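Local coordinates for replication initiation and membrane attachment protein (Geobacillus stearothermophilus 10, PDB 5WTN) that forms a tetramer that binds a primosomal re-initiation protein and probably takes part in primosome assembly during DNA replication, at residues L236-L250 with D264-L276. Residues are numbered along the deposited sequence; the frame is centred on the assembly and turned at random.
Sequences LAFLYGIPPLEMQKL and DALRRAAREWYEL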
loop_
_atom_site.group_PDB
_atom_site.type_symbol
_atom_site.label_atom_id
_atom_site.label_comp_id
_atom_site.label_asym_id
_atom_site.label_seq_id
_atom_site.Cartn_x
_atom_site.Cartn_y
_atom_site.Cartn_z
ATOM N N LEU A 236 -4.170 15.154 -32.315
ATOM C CA LEU A 236 -3.896 16.555 -32.589
ATOM C C LEU A 236 -5.119 17.228 -33.220
ATOM O O LEU A 236 -5.553 18.307 -32.793
ATOM C CB LEU A 236 -2.668 16.668 -33.474
ATOM C CG LEU A 236 -1.401 16.357 -32.679
ATOM C CD1 LEU A 236 -0.172 16.283 -33.586
ATOM C CD2 LEU A 236 -1.219 17.403 -31.586
ATOM N N ALA A 237 -5.687 16.559 -34.217
ATOM C CA ALA A 237 -6.883 17.038 -34.889
ATOM C C ALA A 237 -8.025 17.218 -33.905
ATOM O O ALA A 237 -8.771 18.197 -33.971
ATOM C CB ALA A 237 -7.290 16.071 -35.977
ATOM N N PHE A 238 -8.175 16.264 -32.997
ATOM C CA PHE A 238 -9.307 16.284 -32.094
ATOM C C PHE A 238 -9.108 17.356 -31.038
ATOM O O PHE A 238 -10.025 18.112 -30.723
ATOM C CB PHE A 238 -9.482 14.916 -31.443
ATOM C CG PHE A 238 -10.494 14.903 -30.331
ATOM C CD1 PHE A 238 -11.815 14.562 -30.580
ATOM C CD2 PHE A 238 -10.122 15.229 -29.027
ATOM C CE1 PHE A 238 -12.748 14.555 -29.543
ATOM C CE2 PHE A 238 -11.044 15.230 -27.994
ATOM C CZ PHE A 238 -12.356 14.891 -28.248
ATOM N N LEU A 239 -7.909 17.394 -30.473
ATOM C CA LEU A 239 -7.590 18.335 -29.412
ATOM C C LEU A 239 -7.659 19.778 -29.907
ATOM O O LEU A 239 -8.193 20.642 -29.216
ATOM C CB LEU A 239 -6.197 18.041 -28.852
ATOM C CG LEU A 239 -5.641 19.048 -27.841
ATOM C CD1 LEU A 239 -6.407 18.945 -26.557
ATOM C CD2 LEU A 239 -4.160 18.842 -27.582
ATOM N N TYR A 240 -7.079 20.030 -31.081
ATOM C CA TYR A 240 -6.978 21.377 -31.643
ATOM C C TYR A 240 -7.972 21.794 -32.751
ATOM O O TYR A 240 -7.965 22.953 -33.188
ATOM C CB TYR A 240 -5.551 21.571 -32.132
ATOM C CG TYR A 240 -4.543 21.565 -31.010
ATOM C CD1 TYR A 240 -4.693 22.398 -29.920
ATOM C CD2 TYR A 240 -3.448 20.721 -31.037
ATOM C CE1 TYR A 240 -3.771 22.419 -28.895
ATOM C CE2 TYR A 240 -2.517 20.724 -30.009
ATOM C CZ TYR A 240 -2.683 21.580 -28.935
ATOM O OH TYR A 240 -1.771 21.600 -27.889
ATOM N N GLY A 241 -8.812 20.870 -33.208
ATOM C CA GLY A 241 -9.770 21.174 -34.256
ATOM C C GLY A 241 -9.149 21.452 -35.619
ATOM O O GLY A 241 -9.730 22.153 -36.459
ATOM N N ILE A 242 -7.972 20.889 -35.854
ATOM C CA ILE A 242 -7.254 21.107 -37.108
ATOM C C ILE A 242 -7.902 20.354 -38.276
ATOM O O ILE A 242 -8.025 19.133 -38.246
ATOM C CB ILE A 242 -5.772 20.650 -36.980
ATOM C CG1 ILE A 242 -5.091 21.335 -35.797
ATOM C CG2 ILE A 242 -4.996 20.918 -38.257
ATOM C CD1 ILE A 242 -3.692 20.889 -35.597
ATOM N N PRO A 243 -8.305 21.086 -39.326
ATOM C CA PRO A 243 -8.824 20.497 -40.575
ATOM C C PRO A 243 -7.737 19.746 -41.361
ATOM O O PRO A 243 -6.553 19.930 -41.079
ATOM C CB PRO A 243 -9.316 21.716 -41.356
ATOM C CG PRO A 243 -8.559 22.863 -40.789
ATOM C CD PRO A 243 -8.353 22.556 -39.342
ATOM N N PRO A 244 -8.134 18.885 -42.320
ATOM C CA PRO A 244 -7.162 18.054 -43.051
ATOM C C PRO A 244 -6.180 18.818 -43.932
ATOM O O PRO A 244 -5.021 18.420 -43.980
ATOM C CB PRO A 244 -8.054 17.155 -43.920
ATOM C CG PRO A 244 -9.364 17.137 -43.215
ATOM C CD PRO A 244 -9.518 18.519 -42.660
ATOM N N LEU A 245 -6.629 19.858 -44.633
ATOM C CA LEU A 245 -5.722 20.655 -45.464
ATOM C C LEU A 245 -4.654 21.291 -44.598
ATOM O O LEU A 245 -3.486 21.324 -44.969
ATOM C CB LEU A 245 -6.472 21.742 -46.234
ATOM C CG LEU A 245 -6.832 21.398 -47.680
ATOM C CD1 LEU A 245 -7.422 22.611 -48.398
ATOM C CD2 LEU A 245 -5.603 20.856 -48.413
ATOM N N GLU A 246 -5.059 21.790 -43.435
ATOM C CA GLU A 246 -4.102 22.352 -42.496
ATOM C C GLU A 246 -3.142 21.301 -41.903
ATOM O O GLU A 246 -1.950 21.580 -41.735
ATOM C CB GLU A 246 -4.816 23.176 -41.409
ATOM C CG GLU A 246 -5.486 24.461 -41.919
ATOM C CD GLU A 246 -4.496 25.530 -42.410
ATOM O OE1 GLU A 246 -3.797 26.151 -41.569
ATOM O OE2 GLU A 246 -4.421 25.771 -43.639
ATOM N N MET A 247 -3.497 20.032 -41.741
ATOM C CA MET A 247 -2.521 19.084 -41.244
ATOM C C MET A 247 -1.729 18.590 -42.285
ATOM O O MET A 247 -0.744 18.060 -42.095
ATOM C CB MET A 247 -3.106 17.905 -40.595
ATOM C CG MET A 247 -2.091 17.199 -39.784
ATOM S SD MET A 247 -2.576 17.403 -38.175
ATOM C CE MET A 247 -1.323 16.899 -37.305
ATOM N N GLN A 248 -2.192 18.772 -43.433
ATOM C CA GLN A 248 -1.320 18.499 -44.554
ATOM C C GLN A 248 -0.117 19.433 -44.492
ATOM O O GLN A 248 1.019 18.970 -44.583
ATOM C CB GLN A 248 -2.063 18.649 -45.876
ATOM C CG GLN A 248 -1.257 18.221 -47.089
ATOM C CD GLN A 248 -2.019 18.417 -48.388
ATOM O OE1 GLN A 248 -3.246 18.268 -48.429
ATOM N NE2 GLN A 248 -1.298 18.763 -49.457
ATOM N N LYS A 249 -0.362 20.730 -44.305
ATOM C CA LYS A 249 0.729 21.692 -44.188
ATOM C C LYS A 249 1.677 21.311 -43.055
ATOM O O LYS A 249 2.871 21.129 -43.284
ATOM C CB LYS A 249 0.224 23.130 -44.003
ATOM C CG LYS A 249 0.076 23.922 -45.302
ATOM C CD LYS A 249 0.092 25.444 -45.044
ATOM C CE LYS A 249 -0.838 25.830 -43.885
ATOM N NZ LYS A 249 -0.990 27.309 -43.631
ATOM N N LEU A 250 1.129 21.168 -41.849
ATOM C CA LEU A 250 1.916 20.822 -40.675
ATOM C C LEU A 250 2.783 19.595 -40.918
ATOM O O LEU A 250 3.959 19.565 -40.558
ATOM C CB LEU A 250 0.995 20.556 -39.493
ATOM C CG LEU A 250 0.046 21.694 -39.132
ATOM C CD1 LEU A 250 -0.778 21.311 -37.904
ATOM C CD2 LEU A 250 0.825 22.982 -38.894
ATOM N N ASP A 264 7.131 14.573 -32.250
ATOM C CA ASP A 264 7.496 15.695 -31.386
ATOM C C ASP A 264 7.395 17.020 -32.149
ATOM O O ASP A 264 6.762 17.959 -31.679
ATOM C CB ASP A 264 8.904 15.495 -30.807
ATOM C CG ASP A 264 8.893 14.860 -29.408
ATOM O OD1 ASP A 264 7.925 14.134 -29.062
ATOM O OD2 ASP A 264 9.868 15.095 -28.652
ATOM N N ALA A 265 7.985 17.069 -33.342
ATOM C CA ALA A 265 7.953 18.265 -34.188
ATOM C C ALA A 265 6.548 18.596 -34.703
ATOM O O ALA A 265 6.166 19.769 -34.773
ATOM C CB ALA A 265 8.896 18.102 -35.345
ATOM N N LEU A 266 5.795 17.563 -35.079
ATOM C CA LEU A 266 4.396 17.721 -35.463
ATOM C C LEU A 266 3.572 18.313 -34.322
ATOM O O LEU A 266 2.799 19.236 -34.536
ATOM C CB LEU A 266 3.811 16.373 -35.871
ATOM C CG LEU A 266 2.372 16.388 -36.381
ATOM C CD1 LEU A 266 2.251 17.227 -37.630
ATOM C CD2 LEU A 266 1.898 14.994 -36.671
ATOM N N ARG A 267 3.751 17.781 -33.114
ATOM C CA ARG A 267 3.066 18.296 -31.931
ATOM C C ARG A 267 3.302 19.789 -31.736
ATOM O O ARG A 267 2.361 20.532 -31.466
ATOM C CB ARG A 267 3.466 17.513 -30.661
ATOM C CG ARG A 267 2.863 16.091 -30.573
ATOM C CD ARG A 267 3.239 15.316 -29.289
ATOM N NE ARG A 267 2.859 15.991 -28.037
ATOM C CZ ARG A 267 2.969 15.436 -26.825
ATOM N NH1 ARG A 267 3.429 14.192 -26.711
ATOM N NH2 ARG A 267 2.611 16.112 -25.726
ATOM N N ARG A 268 4.549 20.227 -31.891
ATOM C CA ARG A 268 4.876 21.647 -31.770
ATOM C C ARG A 268 4.164 22.488 -32.817
ATOM O O ARG A 268 3.576 23.509 -32.493
ATOM C CB ARG A 268 6.383 21.870 -31.888
ATOM C CG ARG A 268 7.189 21.170 -30.803
ATOM C CD ARG A 268 8.611 21.716 -30.670
ATOM N NE ARG A 268 9.452 20.745 -29.973
ATOM C CZ ARG A 268 10.237 19.866 -30.591
ATOM N NH1 ARG A 268 10.306 19.858 -31.922
ATOM N NH2 ARG A 268 10.960 19.001 -29.883
ATOM N N ALA A 269 4.239 22.053 -34.071
ATOM C CA ALA A 269 3.595 22.743 -35.178
ATOM C C ALA A 269 2.109 22.917 -34.902
ATOM O O ALA A 269 1.550 23.996 -35.119
ATOM C CB ALA A 269 3.790 21.960 -36.451
ATOM N N ALA A 270 1.485 21.842 -34.427
ATOM C CA ALA A 270 0.081 21.842 -34.048
ATOM C C ALA A 270 -0.192 22.838 -32.920
ATOM O O ALA A 270 -1.106 23.662 -33.026
ATOM C CB ALA A 270 -0.349 20.444 -33.648
ATOM N N ARG A 271 0.594 22.757 -31.847
ATOM C CA ARG A 271 0.462 23.676 -30.713
ATOM C C ARG A 271 0.605 25.130 -31.166
ATOM O O ARG A 271 -0.097 26.006 -30.671
ATOM C CB ARG A 271 1.470 23.328 -29.596
ATOM C CG ARG A 271 1.577 24.354 -28.441
ATOM C CD ARG A 271 2.322 23.815 -27.185
ATOM N NE ARG A 271 3.450 22.921 -27.488
ATOM C CZ ARG A 271 3.453 21.598 -27.279
ATOM N NH1 ARG A 271 2.388 20.993 -26.754
ATOM N NH2 ARG A 271 4.525 20.870 -27.592
ATOM N N GLU A 272 1.492 25.374 -32.128
ATOM C CA GLU A 272 1.700 26.710 -32.673
ATOM C C GLU A 272 0.480 27.167 -33.482
ATOM O O GLU A 272 -0.050 28.262 -33.275
ATOM C CB GLU A 272 2.953 26.733 -33.561
ATOM C CG GLU A 272 4.295 26.632 -32.816
ATOM C CD GLU A 272 5.498 26.462 -33.759
ATOM O OE1 GLU A 272 5.367 26.714 -34.982
ATOM O OE2 GLU A 272 6.584 26.066 -33.275
ATOM N N TRP A 273 0.053 26.326 -34.416
ATOM C CA TRP A 273 -1.119 26.596 -35.244
ATOM C C TRP A 273 -2.309 27.030 -34.391
ATOM O O TRP A 273 -3.032 27.956 -34.749
ATOM C CB TRP A 273 -1.464 25.338 -36.042
ATOM C CG TRP A 273 -2.609 25.463 -37.009
ATOM C CD1 TRP A 273 -2.523 25.686 -38.353
ATOM C CD2 TRP A 273 -4.013 25.328 -36.717
ATOM N NE1 TRP A 273 -3.783 25.715 -38.912
ATOM C CE2 TRP A 273 -4.711 25.498 -37.930
ATOM C CE3 TRP A 273 -4.743 25.087 -35.547
ATOM C CZ2 TRP A 273 -6.108 25.433 -38.006
ATOM C CZ3 TRP A 273 -6.128 25.024 -35.624
ATOM C CH2 TRP A 273 -6.796 25.194 -36.844
ATOM N N TYR A 274 -2.495 26.379 -33.247
ATOM C CA TYR A 274 -3.638 26.682 -32.401
ATOM C C TYR A 274 -3.523 28.074 -31.795
ATOM O O TYR A 274 -4.514 28.797 -31.728
ATOM C CB TYR A 274 -3.791 25.623 -31.315
ATOM C CG TYR A 274 -5.115 25.639 -30.579
ATOM C CD1 TYR A 274 -5.226 26.229 -29.322
ATOM C CD2 TYR A 274 -6.250 25.039 -31.126
ATOM C CE1 TYR A 274 -6.431 26.227 -28.632
ATOM C CE2 TYR A 274 -7.455 25.029 -30.442
ATOM C CZ TYR A 274 -7.538 25.626 -29.198
ATOM O OH TYR A 274 -8.731 25.619 -28.516
ATOM N N GLU A 275 -2.316 28.449 -31.374
ATOM C CA GLU A 275 -2.070 29.787 -30.847
ATOM C C GLU A 275 -2.445 30.885 -31.847
ATOM O O GLU A 275 -2.939 31.937 -31.449
ATOM C CB GLU A 275 -0.613 29.943 -30.416
ATOM C CG GLU A 275 -0.170 28.991 -29.318
ATOM C CD GLU A 275 1.340 29.002 -29.118
ATOM O OE1 GLU A 275 2.006 29.913 -29.674
ATOM O OE2 GLU A 275 1.857 28.099 -28.409
ATOM N N LEU A 276 -2.216 30.653 -33.137
ATOM C CA LEU A 276 -2.608 31.646 -34.143
ATOM C C LEU A 276 -4.120 31.701 -34.326
ATOM O O LEU A 276 -4.718 32.777 -34.329
ATOM C CB LEU A 276 -1.933 31.388 -35.495
ATOM C CG LEU A 276 -0.409 31.516 -35.527
ATOM C CD1 LEU A 276 0.099 31.634 -36.964
ATOM C CD2 LEU A 276 0.065 32.686 -34.668
#
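W273 of helix 263-278 lays its indole against I242 and P243, in the turn between helices 227-240 and 244-254, and against E246. CG anti to the backbone N (chi1 -177°) sends the ring that way. NE1 donates a hydrogen bond to E246 OE1 (2.7 Å, 162° at the hydrogen), which lies in the indole plane and accepts through the lone pair pointing away from OE2; the E246 chain, bent at chi2 (-67°), brings OE1 to the indole N-H, and K249 NZ makes a long salt bridge to the same oxygen. I242 CG1 sits over one face of the indole in a CH-pi contact, 3.8 Å from W273 CE3. An alanine in place of W273 would probably leave E246 OE1 without its indole donor and open a gap beside I242 and P243. L250 enters as a knob among L266, A269, A270 and W273, its CD2 4.0 Å from A269 CB. Deeper in, A270 CB meets L236 CD2 (3.8 Å) and I242 CD1, while L266 CD1 touches M247 CE at 3.6 Å. Toward the C-terminal end of helix 227-240, Y240 CD1 lies over one face of the Y274 ring, the two ring planes 47° apart; P283 touches both tyrosines, and V126 of the second subunit packs on Y240. Helix 263-278 thus packs on two consecutive helices joined by a short turn, with P243 at the N-cap, around a mixed aliphatic and aromatic core.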